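Local coordinates for MUTM (fpg) protein (Thermus thermophilus, PDB 1EE8) that belongs to the MutM (Fpg) family of DNA repair proteins, which carry a helix-two-turn-helix domain and a zinc finger, at residues Thr8-Arg11 against Arg12-Leu16; Phe135-Gly138 against Leu139-Ala143; Gly206-Leu209 against Ser210-Tyr214. All blocks are in the same frame, centred on the assembly; numbering follows the deposited sequence.

Interaction 1 of 3, residues Thr8-Arg11 against Arg12-Leu16; sequences TTRR and RLRPL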
ATOM      1  N   THR A   8      -1.946  23.427 -15.793  1.00 22.90           N
ATOM      2  CA  THR A   8      -3.353  23.708 -16.037  1.00 22.79           C
ATOM      3  C   THR A   8      -4.209  22.615 -15.401  1.00 21.86           C
ATOM      4  O   THR A   8      -5.277  22.886 -14.868  1.00 21.69           O
ATOM      5  CB  THR A   8      -3.658  23.792 -17.545  1.00 21.69           C
ATOM      6  OG1 THR A   8      -2.921  24.880 -18.113  1.00 22.01           O
ATOM      7  CG2 THR A   8      -5.144  24.027 -17.778  1.00 23.43           C
ATOM      8  N   THR A   9      -3.733  21.376 -15.461  1.00 22.66           N
ATOM      9  CA  THR A   9      -4.454  20.259 -14.875  1.00 22.00           C
ATOM     10  C   THR A   9      -4.509  20.449 -13.356  1.00 22.19           C
ATOM     11  O   THR A   9      -5.567  20.291 -12.734  1.00 20.14           O
ATOM     12  CB  THR A   9      -3.757  18.927 -15.230  1.00 23.23           C
ATOM     13  OG1 THR A   9      -3.853  18.711 -16.648  1.00 22.43           O
ATOM     14  CG2 THR A   9      -4.400  17.762 -14.495  1.00 22.36           C
ATOM     15  N   ARG A  10      -3.372  20.812 -12.769  1.00 23.13           N
ATOM     16  CA  ARG A  10      -3.288  21.043 -11.330  1.00 24.13           C
ATOM     17  C   ARG A  10      -4.299  22.104 -10.914  1.00 24.61           C
ATOM     18  O   ARG A  10      -5.117  21.879 -10.028  1.00 25.95           O
ATOM     19  CB  ARG A  10      -1.874  21.500 -10.949  1.00 25.03           C
ATOM     20  CG  ARG A  10      -1.755  22.097  -9.550  1.00 24.69           C
ATOM     21  CD  ARG A  10      -0.315  22.477  -9.203  1.00 26.58           C
ATOM     22  NE  ARG A  10      -0.226  23.109  -7.885  1.00 26.58           N
ATOM     23  CZ  ARG A  10      -0.402  24.408  -7.661  1.00 28.28           C
ATOM     24  NH1 ARG A  10      -0.665  25.235  -8.668  1.00 26.69           N
ATOM     25  NH2 ARG A  10      -0.353  24.878  -6.419  1.00 28.89           N
ATOM     26  N   ARG A  11      -4.246  23.260 -11.564  1.00 25.10           N
ATOM     27  CA  ARG A  11      -5.161  24.354 -11.252  1.00 25.47           C
ATOM     28  C   ARG A  11      -6.626  23.994 -11.460  1.00 25.59           C
ATOM     29  O   ARG A  11      -7.478  24.394 -10.672  1.00 26.71           O
ATOM     30  CB  ARG A  11      -4.797  25.592 -12.076  1.00 25.48           C
ATOM     31  CG  ARG A  11      -3.393  26.099 -11.761  1.00 27.55           C
ATOM     32  CD  ARG A  11      -3.003  27.325 -12.566  1.00 27.98           C
ATOM     33  NE  ARG A  11      -1.671  27.776 -12.169  1.00 30.01           N
ATOM     34  CZ  ARG A  11      -1.158  28.966 -12.468  1.00 29.41           C
ATOM     35  NH1 ARG A  11      -1.863  29.837 -13.173  1.00 29.15           N
ATOM     36  NH2 ARG A  11       0.058  29.279 -12.052  1.00 28.03           N
ATOM     37  N   ARG A  12      -6.930  23.228 -12.502  1.00 25.37           N
ATOM     38  CA  ARG A  12      -8.314  22.846 -12.754  1.00 25.18           C
ATOM     39  C   ARG A  12      -8.839  21.839 -11.736  1.00 24.50           C
ATOM     40  O   ARG A  12      -9.988  21.918 -11.310  1.00 23.36           O
ATOM     41  CB  ARG A  12      -8.467  22.260 -14.157  1.00 26.48           C
ATOM     42  CG  ARG A  12      -8.199  23.249 -15.271  1.00 30.47           C
ATOM     43  CD  ARG A  12      -9.180  24.412 -15.227  1.00 32.82           C
ATOM     44  NE  ARG A  12      -8.995  25.304 -16.366  1.00 36.59           N
ATOM     45  CZ  ARG A  12      -9.814  26.303 -16.676  1.00 38.38           C
ATOM     46  NH1 ARG A  12     -10.882  26.543 -15.926  1.00 38.98           N
ATOM     47  NH2 ARG A  12      -9.570  27.058 -17.743  1.00 39.07           N
ATOM     48  N   LEU A  13      -7.995  20.896 -11.343  1.00 23.70           N
ATOM     49  CA  LEU A  13      -8.413  19.878 -10.391  1.00 24.41           C
ATOM     50  C   LEU A  13      -8.487  20.319  -8.933  1.00 24.22           C
ATOM     51  O   LEU A  13      -9.363  19.866  -8.205  1.00 24.36           O
ATOM     52  CB  LEU A  13      -7.496  18.648 -10.485  1.00 22.54           C
ATOM     53  CG  LEU A  13      -7.492  17.814 -11.765  1.00 22.18           C
ATOM     54  CD1 LEU A  13      -6.553  16.626 -11.580  1.00 22.59           C
ATOM     55  CD2 LEU A  13      -8.895  17.335 -12.095  1.00 21.04           C
ATOM     56  N   ARG A  14      -7.586  21.195  -8.499  1.00 25.20           N
ATOM     57  CA  ARG A  14      -7.584  21.603  -7.095  1.00 27.58           C
ATOM     58  C   ARG A  14      -8.926  22.031  -6.517  1.00 28.81           C
ATOM     59  O   ARG A  14      -9.300  21.579  -5.435  1.00 29.91           O
ATOM     60  CB  ARG A  14      -6.526  22.680  -6.836  1.00 27.96           C
ATOM     61  CG  ARG A  14      -5.102  22.138  -6.886  1.00 29.91           C
ATOM     62  CD  ARG A  14      -4.168  22.904  -5.958  1.00 31.87           C
ATOM     63  NE  ARG A  14      -4.187  24.331  -6.237  1.00 34.38           N
ATOM     64  CZ  ARG A  14      -3.661  25.260  -5.445  1.00 33.49           C
ATOM     65  NH1 ARG A  14      -3.067  24.920  -4.304  1.00 32.43           N
ATOM     66  NH2 ARG A  14      -3.728  26.531  -5.804  1.00 33.37           N
ATOM     67  N   PRO A  15      -9.678  22.891  -7.221  1.00 30.26           N
ATOM     68  CA  PRO A  15     -10.981  23.329  -6.702  1.00 30.16           C
ATOM     69  C   PRO A  15     -11.990  22.181  -6.658  1.00 30.88           C
ATOM     70  O   PRO A  15     -13.028  22.278  -5.998  1.00 31.32           O
ATOM     71  CB  PRO A  15     -11.422  24.400  -7.701  1.00 30.82           C
ATOM     72  CG  PRO A  15     -10.150  24.826  -8.384  1.00 30.97           C
ATOM     73  CD  PRO A  15      -9.378  23.548  -8.503  1.00 30.80           C
ATOM     74  N   LEU A  16     -11.682  21.101  -7.367  1.00 29.61           N
ATOM     75  CA  LEU A  16     -12.576  19.953  -7.437  1.00 29.82           C
ATOM     76  C   LEU A  16     -12.243  18.792  -6.508  1.00 28.70           C
ATOM     77  O   LEU A  16     -13.118  17.991  -6.188  1.00 29.52           O
ATOM     78  CB  LEU A  16     -12.620  19.415  -8.875  1.00 30.29           C
ATOM     79  CG  LEU A  16     -13.012  20.373 -10.000  1.00 30.74           C
ATOM     80  CD1 LEU A  16     -12.866  19.668 -11.352  1.00 30.75           C
ATOM     81  CD2 LEU A  16     -14.445  20.851  -9.784  1.00 31.57           C
TER

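Interaction 2 of 3, residues Phe135-Gly138 against Leu139-Ala143; sequences FFRG and LKESA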
ATOM      1  N   PHE A 135      21.576  28.854 -14.676  1.00 34.43           N
ATOM      2  CA  PHE A 135      21.137  28.508 -16.023  1.00 34.79           C
ATOM      3  C   PHE A 135      22.278  28.706 -17.010  1.00 35.40           C
ATOM      4  O   PHE A 135      22.613  27.802 -17.779  1.00 34.40           O
ATOM      5  CB  PHE A 135      19.928  29.370 -16.423  1.00 34.47           C
ATOM      6  CG  PHE A 135      19.467  29.150 -17.842  1.00 34.12           C
ATOM      7  CD1 PHE A 135      19.667  30.130 -18.812  1.00 34.14           C
ATOM      8  CD2 PHE A 135      18.849  27.956 -18.210  1.00 33.71           C
ATOM      9  CE1 PHE A 135      19.257  29.925 -20.135  1.00 33.46           C
ATOM     10  CE2 PHE A 135      18.435  27.738 -19.528  1.00 34.25           C
ATOM     11  CZ  PHE A 135      18.641  28.728 -20.492  1.00 33.88           C
ATOM     12  N   PHE A 136      22.886  29.888 -16.972  1.00 36.70           N
ATOM     13  CA  PHE A 136      23.995  30.203 -17.860  1.00 38.07           C
ATOM     14  C   PHE A 136      25.139  29.208 -17.648  1.00 37.93           C
ATOM     15  O   PHE A 136      25.652  28.633 -18.611  1.00 37.53           O
ATOM     16  CB  PHE A 136      24.467  31.648 -17.615  1.00 39.47           C
ATOM     17  CG  PHE A 136      25.544  32.108 -18.561  1.00 41.33           C
ATOM     18  CD1 PHE A 136      25.461  31.834 -19.923  1.00 41.93           C
ATOM     19  CD2 PHE A 136      26.633  32.835 -18.093  1.00 42.33           C
ATOM     20  CE1 PHE A 136      26.446  32.276 -20.805  1.00 42.80           C
ATOM     21  CE2 PHE A 136      27.624  33.283 -18.968  1.00 42.72           C
ATOM     22  CZ  PHE A 136      27.531  33.004 -20.326  1.00 42.55           C
ATOM     23  N   ARG A 137      25.530  28.996 -16.392  1.00 38.36           N
ATOM     24  CA  ARG A 137      26.601  28.048 -16.091  1.00 39.29           C
ATOM     25  C   ARG A 137      26.255  26.667 -16.638  1.00 39.07           C
ATOM     26  O   ARG A 137      27.116  25.967 -17.184  1.00 38.86           O
ATOM     27  CB  ARG A 137      26.835  27.952 -14.578  1.00 41.00           C
ATOM     28  CG  ARG A 137      27.818  26.845 -14.189  1.00 43.16           C
ATOM     29  CD  ARG A 137      28.261  26.906 -12.719  1.00 45.27           C
ATOM     30  NE  ARG A 137      27.152  26.931 -11.765  1.00 46.63           N
ATOM     31  CZ  ARG A 137      26.524  28.038 -11.366  1.00 47.34           C
ATOM     32  NH1 ARG A 137      26.888  29.225 -11.836  1.00 47.58           N
ATOM     33  NH2 ARG A 137      25.531  27.959 -10.494  1.00 47.30           N
ATOM     34  N   GLY A 138      24.989  26.285 -16.492  1.00 39.15           N
ATOM     35  CA  GLY A 138      24.542  24.991 -16.973  1.00 38.43           C
ATOM     36  C   GLY A 138      24.713  24.844 -18.468  1.00 38.50           C
ATOM     37  O   GLY A 138      24.936  23.744 -18.974  1.00 39.19           O
ATOM     38  N   LEU A 139      24.617  25.957 -19.186  1.00 37.88           N
ATOM     39  CA  LEU A 139      24.764  25.928 -20.634  1.00 37.10           C
ATOM     40  C   LEU A 139      26.235  25.899 -21.037  1.00 37.30           C
ATOM     41  O   LEU A 139      26.620  25.205 -21.982  1.00 36.70           O
ATOM     42  CB  LEU A 139      24.071  27.148 -21.251  1.00 35.94           C
ATOM     43  CG  LEU A 139      22.580  27.286 -20.928  1.00 35.39           C
ATOM     44  CD1 LEU A 139      22.054  28.613 -21.445  1.00 36.02           C
ATOM     45  CD2 LEU A 139      21.817  26.121 -21.548  1.00 34.69           C
ATOM     46  N   LYS A 140      27.057  26.650 -20.314  1.00 38.46           N
ATOM     47  CA  LYS A 140      28.484  26.721 -20.612  1.00 40.50           C
ATOM     48  C   LYS A 140      29.244  25.423 -20.363  1.00 41.16           C
ATOM     49  O   LYS A 140      30.390  25.281 -20.790  1.00 41.34           O
ATOM     50  CB  LYS A 140      29.133  27.860 -19.822  1.00 40.77           C
ATOM     51  CG  LYS A 140      28.950  29.225 -20.467  1.00 41.96           C
ATOM     52  CD  LYS A 140      29.586  29.253 -21.852  1.00 43.32           C
ATOM     53  CE  LYS A 140      29.400  30.599 -22.542  1.00 43.63           C
ATOM     54  NZ  LYS A 140      30.014  30.602 -23.903  1.00 44.11           N
ATOM     55  N   GLU A 141      28.602  24.476 -19.687  1.00 41.91           N
ATOM     56  CA  GLU A 141      29.236  23.198 -19.394  1.00 43.26           C
ATOM     57  C   GLU A 141      28.876  22.119 -20.411  1.00 43.42           C
ATOM     58  O   GLU A 141      29.326  20.982 -20.292  1.00 43.90           O
ATOM     59  CB  GLU A 141      28.840  22.726 -17.993  1.00 44.11           C
ATOM     60  CG  GLU A 141      29.349  23.623 -16.876  1.00 47.33           C
ATOM     61  CD  GLU A 141      28.941  23.145 -15.493  1.00 49.06           C
ATOM     62  OE1 GLU A 141      29.516  23.649 -14.502  1.00 51.04           O
ATOM     63  OE2 GLU A 141      28.048  22.274 -15.389  1.00 50.17           O
ATOM     64  N   SER A 142      28.087  22.469 -21.423  1.00 42.90           N
ATOM     65  CA  SER A 142      27.675  21.477 -22.406  1.00 43.18           C
ATOM     66  C   SER A 142      28.053  21.766 -23.852  1.00 42.93           C
ATOM     67  O   SER A 142      27.934  22.892 -24.332  1.00 43.19           O
ATOM     68  CB  SER A 142      26.159  21.276 -22.334  1.00 43.58           C
ATOM     69  OG  SER A 142      25.723  21.124 -20.994  1.00 44.85           O
ATOM     70  N   ALA A 143      28.497  20.724 -24.544  1.00 42.59           N
ATOM     71  CA  ALA A 143      28.856  20.837 -25.949  1.00 42.39           C
ATOM     72  C   ALA A 143      27.678  20.289 -26.756  1.00 41.29           C
ATOM     73  O   ALA A 143      27.660  20.355 -27.987  1.00 41.47           O
ATOM     74  CB  ALA A 143      30.126  20.034 -26.241  1.00 42.63           C
TER

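Interaction 3 of 3, residues Gly206-Leu209 against Ser210-Tyr214; sequences GSTL and SDQSY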
ATOM      1  N   GLY A 206      -2.418  25.751 -21.575  1.00 30.25           N
ATOM      2  CA  GLY A 206      -1.721  24.704 -22.301  1.00 29.59           C
ATOM      3  C   GLY A 206      -1.999  24.687 -23.796  1.00 30.50           C
ATOM      4  O   GLY A 206      -2.795  25.483 -24.306  1.00 29.98           O
ATOM      5  N   SER A 207      -1.350  23.761 -24.498  1.00 30.22           N
ATOM      6  CA  SER A 207      -1.489  23.649 -25.947  1.00 30.90           C
ATOM      7  C   SER A 207      -2.184  22.391 -26.448  1.00 32.24           C
ATOM      8  O   SER A 207      -1.780  21.266 -26.135  1.00 31.90           O
ATOM      9  CB  SER A 207      -0.111  23.729 -26.613  1.00 29.33           C
ATOM     10  OG  SER A 207       0.513  24.975 -26.364  1.00 28.91           O
ATOM     11  N   THR A 208      -3.236  22.587 -27.230  1.00 33.18           N
ATOM     12  CA  THR A 208      -3.946  21.467 -27.817  1.00 35.54           C
ATOM     13  C   THR A 208      -3.502  21.420 -29.270  1.00 36.99           C
ATOM     14  O   THR A 208      -3.855  22.285 -30.067  1.00 36.56           O
ATOM     15  CB  THR A 208      -5.467  21.651 -27.737  1.00 35.16           C
ATOM     16  OG1 THR A 208      -5.872  21.625 -26.363  1.00 34.38           O
ATOM     17  CG2 THR A 208      -6.177  20.535 -28.496  1.00 33.87           C
ATOM     18  N   LEU A 209      -2.707  20.409 -29.594  1.00 39.78           N
ATOM     19  CA  LEU A 209      -2.170  20.237 -30.934  1.00 42.12           C
ATOM     20  C   LEU A 209      -3.208  19.775 -31.950  1.00 43.90           C
ATOM     21  O   LEU A 209      -4.420  19.850 -31.712  1.00 44.20           O
ATOM     22  CB  LEU A 209      -1.004  19.242 -30.893  1.00 42.27           C
ATOM     23  CG  LEU A 209       0.090  19.551 -29.863  1.00 42.97           C
ATOM     24  CD1 LEU A 209       1.201  18.516 -29.965  1.00 43.15           C
ATOM     25  CD2 LEU A 209       0.640  20.948 -30.098  1.00 43.03           C
ATOM     26  N   SER A 210      -2.719  19.297 -33.090  1.00 45.10           N
ATOM     27  CA  SER A 210      -3.585  18.829 -34.162  1.00 46.31           C
ATOM     28  C   SER A 210      -4.253  17.519 -33.771  1.00 46.90           C
ATOM     29  O   SER A 210      -5.446  17.327 -34.004  1.00 47.84           O
ATOM     30  CB  SER A 210      -2.769  18.635 -35.443  1.00 46.30           C
ATOM     31  OG  SER A 210      -3.607  18.284 -36.526  1.00 48.10           O
ATOM     32  N   ASP A 211      -3.478  16.620 -33.173  1.00 47.40           N
ATOM     33  CA  ASP A 211      -4.001  15.327 -32.749  1.00 46.75           C
ATOM     34  C   ASP A 211      -5.128  15.490 -31.733  1.00 46.04           C
ATOM     35  O   ASP A 211      -5.859  14.543 -31.447  1.00 46.51           O
ATOM     36  CB  ASP A 211      -2.885  14.477 -32.137  1.00 47.41           C
ATOM     37  CG  ASP A 211      -2.111  15.215 -31.060  1.00 48.31           C
ATOM     38  OD1 ASP A 211      -2.723  16.025 -30.331  1.00 48.47           O
ATOM     39  OD2 ASP A 211      -0.891  14.978 -30.934  1.00 49.24           O
ATOM     40  N   GLN A 212      -5.262  16.696 -31.190  1.00 45.15           N
ATOM     41  CA  GLN A 212      -6.294  16.986 -30.200  1.00 43.93           C
ATOM     42  C   GLN A 212      -6.110  16.054 -29.001  1.00 42.33           C
ATOM     43  O   GLN A 212      -7.056  15.772 -28.263  1.00 42.19           O
ATOM     44  CB  GLN A 212      -7.680  16.773 -30.814  1.00 45.38           C
ATOM     45  CG  GLN A 212      -8.769  17.638 -30.206  1.00 46.88           C
ATOM     46  CD  GLN A 212      -8.735  19.070 -30.718  1.00 48.04           C
ATOM     47  OE1 GLN A 212      -9.510  19.919 -30.274  1.00 48.76           O
ATOM     48  NE2 GLN A 212      -7.841  19.341 -31.664  1.00 48.88           N
ATOM     49  N   SER A 213      -4.879  15.587 -28.817  1.00 40.07           N
ATOM     50  CA  SER A 213      -4.538  14.680 -27.729  1.00 39.00           C
ATOM     51  C   SER A 213      -4.791  15.290 -26.352  1.00 37.90           C
ATOM     52  O   SER A 213      -5.426  14.669 -25.496  1.00 38.31           O
ATOM     53  CB  SER A 213      -3.070  14.262 -27.847  1.00 39.80           C
ATOM     54  OG  SER A 213      -2.701  13.375 -26.807  1.00 41.12           O
ATOM     55  N   TYR A 214      -4.288  16.503 -26.140  1.00 35.95           N
ATOM     56  CA  TYR A 214      -4.461  17.188 -24.866  1.00 34.26           C
ATOM     57  C   TYR A 214      -5.764  17.969 -24.739  1.00 32.88           C
ATOM     58  O   TYR A 214      -6.193  18.649 -25.669  1.00 32.81           O
ATOM     59  CB  TYR A 214      -3.303  18.152 -24.616  1.00 34.67           C
ATOM     60  CG  TYR A 214      -3.543  19.093 -23.451  1.00 34.49           C
ATOM     61  CD1 TYR A 214      -3.590  18.616 -22.138  1.00 34.19           C
ATOM     62  CD2 TYR A 214      -3.733  20.457 -23.662  1.00 34.18           C
ATOM     63  CE1 TYR A 214      -3.820  19.477 -21.069  1.00 34.35           C
ATOM     64  CE2 TYR A 214      -3.962  21.325 -22.602  1.00 34.30           C
ATOM     65  CZ  TYR A 214      -4.004  20.832 -21.309  1.00 34.48           C
ATOM     66  OH  TYR A 214      -4.220  21.698 -20.259  1.00 34.28           O
TER
HETATM   67  O   HOH W   1      -2.363  17.638 -28.239  1.00 27.77           O

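Interaction 1 of 3, residues Thr8-Arg11 against Arg12-Leu16
R10 and R14 stack their guanidinium groups in a local i to i+4 contact on helix 3-17, in the N-terminal domain. The two side chains run alongside each other and point the same way. Their planes differ by 26°, and the guanidinium centres are 4.0 Å apart. R10 NH2 sits over the middle of the R14 group, 3.4 Å from R14 NH1. R10 keeps CG anti to its backbone N (chi1 166°) and an extended chain. R14 gets level with it by bending at chi2 and chi3. The like charges are probably offset by two carboxylates, since E7 forms salt bridges with R10 and R11, and E46 forms one with R14.

T9 and L13 make the buried, apolar pair. T9 CG2 meets L13 CD1 at 3.8 Å, and the two side chains lie side by side. T8 CG2 runs alongside R12 CG at 4.0 Å, and the guanidinium end of R12 is at the surface. Three backbone bonds carry the helix: R12 N to T8 O (2.9 Å), L13 N to T9 O (2.9 Å) and R14 N to R10 O (3.0 Å). The pattern then breaks at P15, which has no N-H to give. Its CD rests 3.0 Å from R11 O, and the helix kinks here.

T9 and R10 pack on L54, and L13 on F56, both of strand 53-58. R14 packs on V47 and R10 on R49, both of strand 42-50. The helix therefore lies against these neighbouring antiparallel strands of the N-terminal beta-sandwich.

Interaction 2 of 3, residues Phe135-Gly138 against Leu139-Ala143
L139 and F135 meet in a CH-pi contact one turn apart on helix 132-140, within the helix-two-turn-helix (H2TH) family region. L139 gives up more surface here than any other residue. Its CD1 lies over the face of the F135 ring, 3.8 Å from the centroid and 29° off the normal. The closest atom pair is F135 CE1 to L139 CD1, at 3.4 Å. In F135, chi1 (176°) places the ring beside its own carbonyl carbon, with CG anti to the backbone N, and chi2 (-109°) turns its face to L139. Both residues are buried. L139 packs on L146 and L149 of helix 146-152, and F135 on L190 of helix 184-203.

F136 repeats the pattern on the next side of the helix. K140 bends at chi2 and lays its aliphatic chain alongside the ring. K140 CG is over the face, 4.2 Å from the ring centroid and offset toward the rim, while K140 CE reaches F136 CZ. The charged end goes on past the ring, and NZ bonds to the carbonyls of R180 and L182.

F136 O is gripped by two donors. K140 N makes the i+4 bond at 3.0 Å. L139 N, the i+3 donor, approaches from well above the carbonyl plane at 2.9 Å and also makes a weak bond to F135 O. This sharing is consistent with a local tightening of the helix. The next bond, E141 N to R137 O, is weak at 3.3 Å. G138 is covered through its backbone, and its carbonyl O receives a weak bond from the hydroxyl OG of S142, at 3.4 Å.

Interaction 3 of 3, residues Gly206-Leu209 against Ser210-Tyr214
T208 and Y214 are joined by a hydrogen bond across a compact loop that follows helix 184-203. T208 OG1 donates to Y214 O at 3.1 Å. It comes from above the carbonyl plane, 48° out of it. T208 OG1 also accepts from the backbone N of G222.

Water 1 bridges the loop from inside. It accepts from L209 N and from Y214 N, each at 3.1 Å, and it donates to D211 OD1 at 2.7 Å. Three bonds thus fix its place and tie both limbs of the loop to one carboxylate oxygen.

Packing supplies the rest. The Y214 ring spans the opening limb, with CD2 3.3 Å from S207 O and CE2 4.1 Å from G206 CA. The T208 and Y214 side chains cross at about a right angle. T208 CG2 also touches Q212 CD at 3.7 Å. The ring's hydroxyl bonds to G205 O, and Y214 packs on E5 and T8 of helix 3-17. On the other side of the chain from the ring, S207 OG bonds to Y163 and H228.

D211 adds a bond within its own limb. Its CG stands between the backbone N and the carbonyl carbon (chi1 51°), which brings the carboxylate over the following residues, within reach of S213 N. D211 OD1 accepts from S213 N at 2.7 Å, with a nearly straight N-H to O angle of 165°. An Asp or Asn side-chain oxygen that accepts from the backbone N two residues on makes an Asx turn. Here the Asx turn lies at the bend where the loop doubles back.

In the fold
The three contacts are all local. Interactions 1 and 2 lie on helices, on opposite sides of the chain's centre, with about 20 Å between their nearest atoms. Their buried pairs are T9 with L13 and F135 with L139; the R10/R14 stack and K140 are nearer the surface. Interaction 1 stacks charged groups on a helix against the sheet; interaction 2 uses aromatic faces among helices. Interaction 3 has no regular helix or strand, and relies on hydroxyl, carboxylate and water bonds. Its G206-T208 are buried, while S210 and D211 are exposed. It shares a family region with interaction 2 but touches interaction 1, where T8 CB lies 3.5 Å from Y214 OH. That packing joins the loop to helix 3-17.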